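Local coordinates for protein L-lysine 6-monooxygenase (Pseudomonas syringae pv. tomato, PDB 5CQF) that probably hydroxylates the side-chain amine of L-lysine, using FAD and NADPH, as a step in siderophore biosynthesis, at residues Ser215-Val220 and Gln291-Leu296. Residues are numbered along the deposited sequence; the frame is centred on the assembly and turned at random.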
ATOM      1  N   SER A 215       3.844  -1.169  23.380  1.00 38.02           N
ATOM      2  CA  SER A 215       3.424  -0.251  24.426  1.00 38.85           C
ATOM      3  C   SER A 215       4.427   0.889  24.539  1.00 37.27           C
ATOM      4  O   SER A 215       4.029   2.034  24.728  1.00 35.93           O
ATOM      5  CB  SER A 215       3.264  -0.968  25.773  1.00 40.00           C
ATOM      6  OG  SER A 215       2.322  -2.018  25.653  1.00 43.19           O
ATOM      7  N   ALA A 216       5.714   0.563  24.408  1.00 35.22           N
ATOM      8  CA  ALA A 216       6.760   1.560  24.384  1.00 35.59           C
ATOM      9  C   ALA A 216       6.613   2.483  23.181  1.00 35.22           C
ATOM     10  O   ALA A 216       6.774   3.689  23.284  1.00 37.48           O
ATOM     11  CB  ALA A 216       8.141   0.918  24.391  1.00 34.70           C
ATOM     12  N   SER A 217       6.337   1.918  22.032  1.00 35.74           N
ATOM     13  CA  SER A 217       6.216   2.714  20.819  1.00 36.06           C
ATOM     14  C   SER A 217       5.064   3.718  20.948  1.00 36.39           C
ATOM     15  O   SER A 217       5.224   4.925  20.731  1.00 36.43           O
ATOM     16  CB  SER A 217       5.998   1.777  19.638  1.00 35.08           C
ATOM     17  OG  SER A 217       6.056   2.499  18.440  1.00 38.62           O
ATOM     18  N   GLU A 218       3.910   3.214  21.354  1.00 36.39           N
ATOM     19  CA  GLU A 218       2.738   4.048  21.449  1.00 39.37           C
ATOM     20  C   GLU A 218       2.882   5.166  22.499  1.00 37.40           C
ATOM     21  O   GLU A 218       2.350   6.261  22.329  1.00 36.22           O
ATOM     22  CB  GLU A 218       1.523   3.190  21.765  1.00 40.98           C
ATOM     23  CG  GLU A 218       1.182   2.235  20.645  1.00 42.22           C
ATOM     24  CD  GLU A 218      -0.045   1.391  20.962  1.00 46.59           C
ATOM     25  OE1 GLU A 218      -0.511   1.444  22.132  1.00 44.79           O
ATOM     26  OE2 GLU A 218      -0.549   0.696  20.037  1.00 44.85           O
ATOM     27  N   SER A 219       3.618   4.887  23.559  1.00 35.71           N
ATOM     28  CA  SER A 219       3.877   5.886  24.577  1.00 36.20           C
ATOM     29  C   SER A 219       4.738   6.966  24.015  1.00 35.01           C
ATOM     30  O   SER A 219       4.489   8.148  24.209  1.00 35.65           O
ATOM     31  CB  SER A 219       4.570   5.251  25.775  1.00 37.56           C
ATOM     32  OG  SER A 219       3.722   4.317  26.419  1.00 37.62           O
ATOM     33  N   VAL A 220       5.764   6.554  23.299  1.00 34.54           N
ATOM     34  CA  VAL A 220       6.646   7.507  22.688  1.00 33.55           C
ATOM     35  C   VAL A 220       5.862   8.386  21.751  1.00 33.04           C
ATOM     36  O   VAL A 220       5.963   9.611  21.813  1.00 32.22           O
ATOM     37  CB  VAL A 220       7.811   6.827  21.958  1.00 32.75           C
ATOM     38  CG1 VAL A 220       8.620   7.832  21.154  1.00 32.27           C
ATOM     39  CG2 VAL A 220       8.722   6.145  22.967  1.00 33.48           C
ATOM     40  N   GLN A 291       5.373   3.167  11.517  1.00 41.46           N
ATOM     41  CA  GLN A 291       5.293   4.181  10.489  1.00 43.60           C
ATOM     42  C   GLN A 291       4.873   5.521  11.072  1.00 39.85           C
ATOM     43  O   GLN A 291       5.427   6.543  10.718  1.00 39.24           O
ATOM     44  CB  GLN A 291       4.359   3.715   9.356  1.00 48.63           C
ATOM     45  CG  GLN A 291       3.956   4.752   8.306  1.00 56.39           C
ATOM     46  CD  GLN A 291       5.135   5.399   7.584  1.00 64.39           C
ATOM     47  OE1 GLN A 291       6.224   4.816   7.498  1.00 68.71           O
ATOM     48  NE2 GLN A 291       4.922   6.626   7.062  1.00 69.59           N
ATOM     49  N   LYS A 292       3.911   5.540  11.979  1.00 40.51           N
ATOM     50  CA  LYS A 292       3.432   6.828  12.526  1.00 40.49           C
ATOM     51  C   LYS A 292       4.559   7.514  13.286  1.00 38.31           C
ATOM     52  O   LYS A 292       4.787   8.738  13.150  1.00 37.07           O
ATOM     53  CB  LYS A 292       2.199   6.639  13.426  1.00 43.10           C
ATOM     54  CG  LYS A 292       0.878   6.797  12.688  1.00 49.20           C
ATOM     55  CD  LYS A 292      -0.219   5.878  13.214  1.00 52.18           C
ATOM     56  CE  LYS A 292      -0.845   6.381  14.497  1.00 56.95           C
ATOM     57  NZ  LYS A 292      -1.387   5.263  15.343  1.00 56.76           N
ATOM     58  N   LEU A 293       5.267   6.719  14.082  1.00 35.88           N
ATOM     59  CA  LEU A 293       6.336   7.260  14.915  1.00 35.71           C
ATOM     60  C   LEU A 293       7.476   7.721  14.049  1.00 34.72           C
ATOM     61  O   LEU A 293       7.915   8.841  14.178  1.00 35.49           O
ATOM     62  CB  LEU A 293       6.800   6.252  15.966  1.00 35.59           C
ATOM     63  CG  LEU A 293       7.989   6.711  16.811  1.00 37.00           C
ATOM     64  CD1 LEU A 293       7.698   8.002  17.559  1.00 37.84           C
ATOM     65  CD2 LEU A 293       8.317   5.615  17.782  1.00 37.69           C
ATOM     66  N   PHE A 294       7.919   6.898  13.115  1.00 35.08           N
ATOM     67  CA  PHE A 294       9.034   7.300  12.227  1.00 36.41           C
ATOM     68  C   PHE A 294       8.695   8.542  11.356  1.00 34.61           C
ATOM     69  O   PHE A 294       9.502   9.472  11.210  1.00 34.58           O
ATOM     70  CB  PHE A 294       9.442   6.091  11.369  1.00 38.54           C
ATOM     71  CG  PHE A 294      10.610   6.346  10.480  1.00 40.84           C
ATOM     72  CD1 PHE A 294      11.926   6.164  10.946  1.00 44.21           C
ATOM     73  CD2 PHE A 294      10.419   6.775   9.174  1.00 40.85           C
ATOM     74  CE1 PHE A 294      13.015   6.423  10.107  1.00 45.25           C
ATOM     75  CE2 PHE A 294      11.508   7.049   8.340  1.00 42.67           C
ATOM     76  CZ  PHE A 294      12.802   6.867   8.805  1.00 44.60           C
ATOM     77  N   SER A 295       7.497   8.583  10.802  1.00 33.29           N
ATOM     78  CA  SER A 295       7.077   9.742   9.985  1.00 34.71           C
ATOM     79  C   SER A 295       7.047  11.063  10.766  1.00 35.72           C
ATOM     80  O   SER A 295       7.497  12.083  10.275  1.00 36.99           O
ATOM     81  CB  SER A 295       5.701   9.484   9.369  1.00 35.12           C
ATOM     82  OG  SER A 295       5.232  10.602   8.643  1.00 36.88           O
ATOM     83  N   LEU A 296       6.530  11.024  11.987  1.00 36.69           N
ATOM     84  CA  LEU A 296       6.419  12.209  12.805  1.00 37.60           C
ATOM     85  C   LEU A 296       7.776  12.736  13.221  1.00 36.28           C
ATOM     86  O   LEU A 296       8.012  13.939  13.205  1.00 36.28           O
ATOM     87  CB  LEU A 296       5.578  11.894  14.053  1.00 41.77           C
ATOM     88  CG  LEU A 296       5.357  13.028  15.080  1.00 46.29           C
ATOM     89  CD1 LEU A 296       4.969  14.320  14.368  1.00 48.83           C
ATOM     90  CD2 LEU A 296       4.279  12.630  16.083  1.00 47.99           C
TER
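L293 holds CG trans to N (chi1 176°), which carries the isobutyl fork off helix 287-302 toward helix 214-226, and V220 meets it with CG1, set the same way on its own backbone (chi1 172°). The touch is methyl on methyl: V220 CG1 lies 3.7 Å from L293 CD1 and 4.0 Å from L293 CD2, so one valine branch rests against both prongs of the leucine, the two side chains crossing at about a right angle. One turn back along helix 214-226, S217 approaches the same leucine, its OG 3.9 Å from L293 CD2. That is van der Waals contact of a hydroxyl with a methyl, and no hydrogen bond spans the segments. The backbones come nearest at S217 and L293, whose CA atoms are 7.5 Å apart, and L293 spans the gap between the helices to meet both S217 and V220.

Within helix 214-226, S219 OG turns back to bond S215 O at 2.9 Å, while S219 N reaches that oxygen from the opposite face of the carbonyl plane; one acceptor thus serves two donors of a single residue.

Helix 214-226 follows strand 206-210 in what looks like a Rossmann-type unit, with A216 closing a GxGxxA pattern, consistent with the NADP-binding half of this family. Helix 287-302 packs against helix 214-226, with L296 continuing the contact onto L221 and V224. Beyond, F294 packs on L105 of a second subunit, and R107 of that subunit hydrogen-bonds S295 OG.

With 127 Å² buried in total and all three touching residues buried, the contact between the segments depends on dispersion and exclusion of water, with neither a hydrogen bond nor a salt bridge to fix its direction.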